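Side-chain contacts in NADPH-flavin oxidoreductase (PDB 1BKJ), which catalyses the NADPH-dependent reduction of FMN to FMNH2 as a homodimer and so supplies reduced flavin to bacterial luciferase: residues A61-N66 and R133-Q138; I110-C115 and G126-G131. All coordinates share one frame; numbering follows the deposited sequence.

Contact 1 of 2, residues A61-N66 and R133-Q138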
ATOM      1  N   ALA A  61      -5.293  -8.920  20.383  1.00 15.04           N
ATOM      2  CA  ALA A  61      -3.951  -8.634  20.897  1.00 14.67           C
ATOM      3  C   ALA A  61      -3.151  -9.924  20.992  1.00 14.93           C
ATOM      4  O   ALA A  61      -1.981  -9.951  20.645  1.00 15.36           O
ATOM      5  CB  ALA A  61      -4.027  -7.937  22.262  1.00 14.99           C
ATOM      6  N   GLN A  62      -3.835 -11.008  21.358  1.00 15.16           N
ATOM      7  CA  GLN A  62      -3.233 -12.330  21.470  1.00 16.23           C
ATOM      8  C   GLN A  62      -2.935 -12.869  20.074  1.00 16.31           C
ATOM      9  O   GLN A  62      -1.840 -13.383  19.821  1.00 16.17           O
ATOM     10  CB  GLN A  62      -4.180 -13.277  22.215  1.00 17.63           C
ATOM     11  CG  GLN A  62      -3.644 -14.676  22.450  1.00 20.16           C
ATOM     12  CD  GLN A  62      -4.628 -15.522  23.193  1.00 22.98           C
ATOM     13  OE1 GLN A  62      -4.944 -15.255  24.359  1.00 24.69           O
ATOM     14  NE2 GLN A  62      -5.154 -16.534  22.521  1.00 24.33           N
ATOM     15  N   PHE A  63      -3.887 -12.681  19.158  1.00 16.13           N
ATOM     16  CA  PHE A  63      -3.738 -13.146  17.786  1.00 16.62           C
ATOM     17  C   PHE A  63      -2.672 -12.389  17.013  1.00 16.79           C
ATOM     18  O   PHE A  63      -2.199 -12.866  15.993  1.00 17.35           O
ATOM     19  CB  PHE A  63      -5.077 -13.103  17.050  1.00 17.50           C
ATOM     20  CG  PHE A  63      -6.036 -14.205  17.438  1.00 17.77           C
ATOM     21  CD1 PHE A  63      -5.567 -15.445  17.917  1.00 19.09           C
ATOM     22  CD2 PHE A  63      -7.422 -14.003  17.332  1.00 18.40           C
ATOM     23  CE1 PHE A  63      -6.468 -16.474  18.295  1.00 20.90           C
ATOM     24  CE2 PHE A  63      -8.339 -15.020  17.703  1.00 19.45           C
ATOM     25  CZ  PHE A  63      -7.859 -16.260  18.188  1.00 20.13           C
ATOM     26  N   ALA A  64      -2.276 -11.229  17.537  1.00 16.69           N
ATOM     27  CA  ALA A  64      -1.231 -10.394  16.948  1.00 16.57           C
ATOM     28  C   ALA A  64       0.142 -10.763  17.508  1.00 16.93           C
ATOM     29  O   ALA A  64       1.156 -10.219  17.074  1.00 18.07           O
ATOM     30  CB  ALA A  64      -1.523  -8.913  17.209  1.00 15.87           C
ATOM     31  N   GLY A  65       0.165 -11.695  18.463  1.00 17.21           N
ATOM     32  CA  GLY A  65       1.408 -12.138  19.083  1.00 17.22           C
ATOM     33  C   GLY A  65       1.658 -11.462  20.410  1.00 16.97           C
ATOM     34  O   GLY A  65       2.794 -11.092  20.715  1.00 17.11           O
ATOM     35  N   ASN A  66       0.585 -11.330  21.196  1.00 16.68           N
ATOM     36  CA  ASN A  66       0.583 -10.671  22.511  1.00 17.21           C
ATOM     37  C   ASN A  66       1.150  -9.245  22.468  1.00 17.58           C
ATOM     38  O   ASN A  66       2.056  -8.881  23.230  1.00 18.18           O
ATOM     39  CB  ASN A  66       1.255 -11.530  23.596  1.00 17.13           C
ATOM     40  CG  ASN A  66       0.450 -12.768  23.937  1.00 18.42           C
ATOM     41  OD1 ASN A  66      -0.772 -12.711  24.124  1.00 19.75           O
ATOM     42  ND2 ASN A  66       1.128 -13.897  24.029  1.00 18.44           N
ATOM     43  N   ARG A 133      -1.577 -11.663  10.755  1.00 13.94           N
ATOM     44  CA  ARG A 133      -1.446 -12.670   9.679  1.00 14.73           C
ATOM     45  C   ARG A 133      -0.901 -14.029  10.131  1.00 15.21           C
ATOM     46  O   ARG A 133      -1.177 -15.053   9.496  1.00 14.96           O
ATOM     47  CB  ARG A 133      -0.629 -12.135   8.491  1.00 13.75           C
ATOM     48  CG  ARG A 133      -1.359 -11.064   7.678  1.00 12.85           C
ATOM     49  CD  ARG A 133      -0.772 -10.881   6.268  1.00 12.34           C
ATOM     50  NE  ARG A 133       0.662 -10.617   6.267  1.00 11.26           N
ATOM     51  CZ  ARG A 133       1.233  -9.434   6.481  1.00 11.70           C
ATOM     52  NH1 ARG A 133       0.509  -8.345   6.721  1.00 12.44           N
ATOM     53  NH2 ARG A 133       2.552  -9.347   6.493  1.00 11.64           N
ATOM     54  N   ASN A 134      -0.205 -14.049  11.269  1.00 16.51           N
ATOM     55  CA  ASN A 134       0.329 -15.298  11.810  1.00 17.62           C
ATOM     56  C   ASN A 134      -0.798 -16.205  12.381  1.00 17.45           C
ATOM     57  O   ASN A 134      -0.640 -17.421  12.492  1.00 17.50           O
ATOM     58  CB  ASN A 134       1.447 -15.014  12.826  1.00 19.95           C
ATOM     59  CG  ASN A 134       2.403 -16.187  12.976  1.00 23.22           C
ATOM     60  OD1 ASN A 134       2.867 -16.761  11.978  1.00 24.30           O
ATOM     61  ND2 ASN A 134       2.660 -16.591  14.220  1.00 23.97           N
ATOM     62  N   SER A 135      -1.954 -15.593  12.652  1.00 17.42           N
ATOM     63  CA  SER A 135      -3.163 -16.266  13.144  1.00 17.85           C
ATOM     64  C   SER A 135      -4.326 -15.827  12.234  1.00 17.39           C
ATOM     65  O   SER A 135      -5.440 -15.589  12.706  1.00 17.67           O
ATOM     66  CB  SER A 135      -3.455 -15.842  14.584  1.00 18.45           C
ATOM     67  OG  SER A 135      -2.517 -16.400  15.488  1.00 22.01           O
ATOM     68  N   ALA A 136      -4.061 -15.767  10.924  1.00 16.62           N
ATOM     69  CA  ALA A 136      -5.028 -15.317   9.908  1.00 16.24           C
ATOM     70  C   ALA A 136      -6.427 -15.938   9.922  1.00 15.93           C
ATOM     71  O   ALA A 136      -7.404 -15.204  10.016  1.00 15.30           O
ATOM     72  CB  ALA A 136      -4.416 -15.414   8.524  1.00 16.30           C
ATOM     73  N   ALA A 137      -6.513 -17.270   9.903  1.00 16.09           N
ATOM     74  CA  ALA A 137      -7.794 -17.995   9.917  1.00 17.19           C
ATOM     75  C   ALA A 137      -8.632 -17.714  11.180  1.00 17.90           C
ATOM     76  O   ALA A 137      -9.853 -17.545  11.097  1.00 17.90           O
ATOM     77  CB  ALA A 137      -7.559 -19.492   9.755  1.00 17.31           C
ATOM     78  N   GLN A 138      -7.964 -17.589  12.329  1.00 17.90           N
ATOM     79  CA  GLN A 138      -8.646 -17.299  13.590  1.00 18.49           C
ATOM     80  C   GLN A 138      -9.179 -15.859  13.659  1.00 17.66           C
ATOM     81  O   GLN A 138     -10.287 -15.635  14.139  1.00 17.09           O
ATOM     82  CB  GLN A 138      -7.727 -17.591  14.771  1.00 20.72           C
ATOM     83  CG  GLN A 138      -7.213 -19.038  14.845  1.00 24.22           C
ATOM     84  CD  GLN A 138      -5.760 -19.156  14.389  1.00 27.48           C
ATOM     85  OE1 GLN A 138      -5.449 -19.079  13.186  1.00 28.59           O
ATOM     86  NE2 GLN A 138      -4.851 -19.310  15.359  1.00 29.39           N
TER
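Phe63 packs against Ser135 and Gln138 in a small surface contact of the nitroreductase fold, where the C-terminal end of helix 54-63 meets the N-terminal end of helix 136-142. No hydrogen bond crosses between the segments; the contact rests on a CH-pi interaction and van der Waals packing, and it buries 182 Å² in all. The backbones come nearest at Phe63 and Ser135, whose CA atoms lie 5.6 Å apart. Helix 54-63 finishes at this point: Gly65 leaves helical geometry with positive phi, while its N still bonds to the O of Gln62 at 3.0 Å. On the other segment, Ser135 occupies the N-cap position of the next helix, yet its hydroxyl makes no capping bond. Its CB instead lies 3.5 Å from the O of Phe63 and 4.0 Å from the ring atom CD1, meeting the ring obliquely. With CG of Phe63 opposite its own carbonyl carbon (chi1 -75°), the ring reaches past Ser135 to the first turn of the helix beyond. Val139 and Leu142 of that helix also touch the ring, extending the apolar packing along it. Arg133 sets off away from segment 61-66, and its NE forms a salt bridge with OE1 of Glu99 of the second subunit. The amide plane of Gln138 stands 65° from that of the ring, and the aliphatic CB does the touching: it sits over one face, offset toward the rim, 3.9 Å from the Phe63 centroid and 21° off the ring normal.

Contact 2 of 2, residues I110-C115 and G126-G131. With FMN (flavin mononucleotide), chain D.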
ATOM      1  N   ILE A 110      -2.098   2.058   0.488  1.00 12.70           N
ATOM      2  CA  ILE A 110      -2.334   3.460   0.108  1.00 12.36           C
ATOM      3  C   ILE A 110      -3.378   4.084   1.053  1.00 12.70           C
ATOM      4  O   ILE A 110      -3.138   5.136   1.637  1.00 12.70           O
ATOM      5  CB  ILE A 110      -2.848   3.567  -1.362  1.00 12.43           C
ATOM      6  CG1 ILE A 110      -1.773   3.069  -2.323  1.00 12.66           C
ATOM      7  CG2 ILE A 110      -3.235   5.009  -1.730  1.00 11.84           C
ATOM      8  CD1 ILE A 110      -2.275   2.848  -3.708  1.00 13.08           C
ATOM      9  N   MET A 111      -4.513   3.408   1.214  1.00 12.37           N
ATOM     10  CA  MET A 111      -5.585   3.890   2.081  1.00 13.16           C
ATOM     11  C   MET A 111      -5.159   4.038   3.545  1.00 12.96           C
ATOM     12  O   MET A 111      -5.430   5.084   4.169  1.00 12.69           O
ATOM     13  CB  MET A 111      -6.810   2.975   1.982  1.00 12.55           C
ATOM     14  CG  MET A 111      -7.960   3.441   2.822  1.00 14.42           C
ATOM     15  SD  MET A 111      -9.381   2.439   2.729  1.00 17.80           S
ATOM     16  CE  MET A 111     -10.173   3.210   1.385  1.00 18.19           C
ATOM     17  N   ALA A 112      -4.503   2.998   4.073  1.00 11.89           N
ATOM     18  CA  ALA A 112      -4.035   2.985   5.456  1.00 12.06           C
ATOM     19  C   ALA A 112      -3.033   4.080   5.767  1.00 11.96           C
ATOM     20  O   ALA A 112      -3.073   4.661   6.855  1.00 11.76           O
ATOM     21  CB  ALA A 112      -3.475   1.649   5.814  1.00 11.44           C
ATOM     22  N   GLN A 113      -2.170   4.395   4.799  1.00 11.76           N
ATOM     23  CA  GLN A 113      -1.190   5.443   4.996  1.00 11.72           C
ATOM     24  C   GLN A 113      -1.851   6.808   5.064  1.00 12.13           C
ATOM     25  O   GLN A 113      -1.388   7.663   5.806  1.00 12.26           O
ATOM     26  CB  GLN A 113      -0.063   5.377   3.956  1.00 12.18           C
ATOM     27  CG  GLN A 113       1.107   6.356   4.175  1.00 11.11           C
ATOM     28  CD  GLN A 113       1.771   6.277   5.557  1.00 11.75           C
ATOM     29  OE1 GLN A 113       1.673   5.275   6.260  1.00 12.32           O
ATOM     30  NE2 GLN A 113       2.469   7.338   5.929  1.00 11.46           N
ATOM     31  N   ASN A 114      -2.963   6.984   4.346  1.00 11.82           N
ATOM     32  CA  ASN A 114      -3.717   8.239   4.394  1.00 12.34           C
ATOM     33  C   ASN A 114      -4.348   8.393   5.788  1.00 12.28           C
ATOM     34  O   ASN A 114      -4.255   9.464   6.394  1.00 12.45           O
ATOM     35  CB  ASN A 114      -4.802   8.264   3.321  1.00 12.36           C
ATOM     36  CG  ASN A 114      -4.398   9.051   2.088  1.00 12.87           C
ATOM     37  OD1 ASN A 114      -3.240   9.406   1.896  1.00 13.96           O
ATOM     38  ND2 ASN A 114      -5.368   9.338   1.250  1.00 13.54           N
ATOM     39  N   CYS A 115      -4.880   7.286   6.321  1.00 12.07           N
ATOM     40  CA  CYS A 115      -5.502   7.235   7.654  1.00 12.40           C
ATOM     41  C   CYS A 115      -4.485   7.583   8.731  1.00 12.81           C
ATOM     42  O   CYS A 115      -4.735   8.472   9.550  1.00 12.55           O
ATOM     43  CB  CYS A 115      -6.077   5.846   7.941  1.00 11.61           C
ATOM     44  SG  CYS A 115      -7.559   5.436   7.014  1.00 13.69           S
ATOM     45  N   GLY A 126       0.454   6.162  16.094  1.00 14.07           N
ATOM     46  CA  GLY A 126      -0.021   4.901  15.559  1.00 13.52           C
ATOM     47  C   GLY A 126       1.044   3.904  15.150  1.00 13.38           C
ATOM     48  O   GLY A 126       2.231   4.228  15.117  1.00 12.02           O
ATOM     49  N   VAL A 127       0.599   2.680  14.865  1.00 12.76           N
ATOM     50  CA  VAL A 127       1.482   1.605  14.449  1.00 12.45           C
ATOM     51  C   VAL A 127       0.673   0.582  13.674  1.00 12.08           C
ATOM     52  O   VAL A 127      -0.447   0.252  14.050  1.00 11.95           O
ATOM     53  CB  VAL A 127       2.234   0.933  15.678  1.00 12.30           C
ATOM     54  CG1 VAL A 127       1.269   0.261  16.649  1.00 12.63           C
ATOM     55  CG2 VAL A 127       3.310  -0.061  15.208  1.00 12.15           C
ATOM     56  N   TYR A 128       1.244   0.099  12.575  1.00 12.31           N
ATOM     57  CA  TYR A 128       0.598  -0.939  11.769  1.00 12.26           C
ATOM     58  C   TYR A 128       0.803  -2.261  12.510  1.00 12.50           C
ATOM     59  O   TYR A 128       1.785  -2.401  13.245  1.00 12.39           O
ATOM     60  CB  TYR A 128       1.266  -1.074  10.416  1.00 11.86           C
ATOM     61  CG  TYR A 128       0.984  -0.020   9.393  1.00 11.60           C
ATOM     62  CD1 TYR A 128       1.728   1.168   9.362  1.00 11.23           C
ATOM     63  CD2 TYR A 128      -0.007  -0.217   8.413  1.00 10.95           C
ATOM     64  CE1 TYR A 128       1.498   2.150   8.373  1.00 10.79           C
ATOM     65  CE2 TYR A 128      -0.249   0.758   7.419  1.00 10.55           C
ATOM     66  CZ  TYR A 128       0.512   1.938   7.414  1.00 10.84           C
ATOM     67  OH  TYR A 128       0.300   2.899   6.479  1.00 10.72           O
ATOM     68  N   ILE A 129      -0.133  -3.202  12.363  1.00 11.93           N
ATOM     69  CA  ILE A 129      -0.048  -4.511  13.022  1.00 11.95           C
ATOM     70  C   ILE A 129      -0.206  -5.634  11.982  1.00 12.25           C
ATOM     71  O   ILE A 129      -1.328  -6.066  11.680  1.00 12.09           O
ATOM     72  CB  ILE A 129      -1.117  -4.671  14.191  1.00 12.19           C
ATOM     73  CG1 ILE A 129      -1.012  -3.526  15.228  1.00 12.39           C
ATOM     74  CG2 ILE A 129      -0.985  -6.046  14.892  1.00 12.10           C
ATOM     75  CD1 ILE A 129       0.284  -3.451  16.012  1.00 12.70           C
ATOM     76  N   GLY A 130       0.924  -6.089  11.438  1.00 11.87           N
ATOM     77  CA  GLY A 130       0.916  -7.165  10.461  1.00 12.65           C
ATOM     78  C   GLY A 130       0.952  -8.529  11.128  1.00 13.20           C
ATOM     79  O   GLY A 130       0.750  -9.553  10.468  1.00 13.71           O
ATOM     80  N   GLY A 131       1.174  -8.523  12.448  1.00 13.51           N
ATOM     81  CA  GLY A 131       1.226  -9.731  13.257  1.00 13.43           C
ATOM     82  C   GLY A 131      -0.036 -10.576  13.229  1.00 13.53           C
ATOM     83  O   GLY A 131       0.033 -11.773  13.487  1.00 14.03           O
TER
HETATM   84  N1  FMN D 241       5.154  -2.900  14.431  1.00 12.32           N
HETATM   85  C2  FMN D 241       4.797  -3.609  15.555  1.00 12.77           C
HETATM   86  O2  FMN D 241       5.231  -3.419  16.662  1.00 13.92           O
HETATM   87  N3  FMN D 241       3.926  -4.653  15.276  1.00 13.10           N
HETATM   88  C4  FMN D 241       3.571  -5.162  13.991  1.00 12.97           C
HETATM   89  O4  FMN D 241       2.893  -6.172  13.945  1.00 14.65           O
HETATM   90  C4A FMN D 241       4.085  -4.402  12.888  1.00 12.67           C
HETATM   91  N5  FMN D 241       3.543  -4.703  11.645  1.00 12.23           N
HETATM   92  C5A FMN D 241       3.754  -3.848  10.553  1.00 11.50           C
HETATM   93  C6  FMN D 241       3.073  -4.126   9.382  1.00 11.86           C
HETATM   94  C7  FMN D 241       3.195  -3.276   8.284  1.00 11.58           C
HETATM   95  C7M FMN D 241       2.239  -3.531   7.080  1.00 11.89           C
HETATM   96  C8  FMN D 241       4.060  -2.147   8.360  1.00 11.79           C
HETATM   97  C8M FMN D 241       4.358  -1.258   7.197  1.00 10.46           C
HETATM   98  C9  FMN D 241       4.739  -1.864   9.516  1.00 11.32           C
HETATM   99  C9A FMN D 241       4.594  -2.710  10.660  1.00 11.70           C
HETATM  100  N10 FMN D 241       5.199  -2.433  11.940  1.00 12.66           N
HETATM  101  C10 FMN D 241       4.875  -3.215  13.078  1.00 12.23           C
HETATM  102  C1' FMN D 241       5.857  -1.262  12.178  1.00 12.59           C
HETATM  103  C2' FMN D 241       7.368  -1.286  12.153  1.00 13.09           C
HETATM  104  O2' FMN D 241       8.088  -2.332  12.650  1.00 13.30           O
HETATM  105  C3' FMN D 241       8.059  -0.088  11.651  1.00 14.23           C
HETATM  106  O3' FMN D 241       7.395   0.648  10.656  1.00 14.76           O
HETATM  107  C4' FMN D 241       9.558   0.031  11.605  1.00 14.16           C
HETATM  108  O4' FMN D 241      10.356  -0.864  12.342  1.00 17.45           O
HETATM  109  C5' FMN D 241      10.190   1.263  11.162  1.00 14.17           C
HETATM  110  O5' FMN D 241      10.030   2.119  12.333  1.00 14.48           O
HETATM  111  P   FMN D 241       9.099   3.456  12.387  1.00 14.02           P
HETATM  112  O1P FMN D 241       9.778   4.383  11.501  1.00 14.95           O
HETATM  113  O2P FMN D 241       9.078   3.781  13.835  1.00 14.16           O
HETATM  114  O3P FMN D 241       7.779   3.153  11.788  1.00 15.05           O
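Tyr128 bridges a helix and a flavin: its hydroxyl is bonded to Gln113 of helix 98-121, while the other end of the side chain lies against the FMN. The phenol donates to OE1 of Gln113, with OH to OE1 at 2.8 Å. The bond uses a lone pair in the carbonyl plane, with a C=O...donor angle of 142°, and the amide and ring are nearly coplanar. Gln113 reaches this position by setting CG opposite its backbone N (chi1 -174°) and bending at chi2. Its NE2 donates to OD1 of Asn114 of the second subunit, and the reciprocal bond forms from the other chain, so one amide serves both the phenol and the dimer interface. Ala112 adds apolar packing, its CB lying 3.7 Å from CE2 of Tyr128.

At the base of the tyrosine, CB is 3.6 Å from C7 of FMN, and the methyl C8M stands over one ring face, offset toward the rim. Beyond the strand, backbone amides hold the isoalloxazine: Gly130 N donates to N5 of FMN at 3.0 Å and a nearly straight 162°, with a weak second branch to O4, which also accepts from Gly131 N at 3.3 Å. A backbone N-H directed at flavin N5, the atom through which hydride passes in flavoenzymes, marks this as the FMN site of the nitroreductase fold.

From the N terminus, the chain runs through helix 54-63 into segment 61-66, then passes through strand 75-82 and enters helix 98-121. Segment 110-115 lies on that helix; the rest of the helix and the turn into strand 125-129 form the short loop that contact 2 closes. Gly130 and Gly131 then lead on to segment 133-138, where contact 1 closes the longer loop, so contact 2 is nested inside contact 1. The inner, buried contact ties helix 98-121 to strand 125-129, an outermost strand of this chain's sheet; the outer one joins two helix ends at the surface. Their centres are 16 Å apart, yet they touch where Ala64 CB packs 3.7 Å from Ile129 CG2.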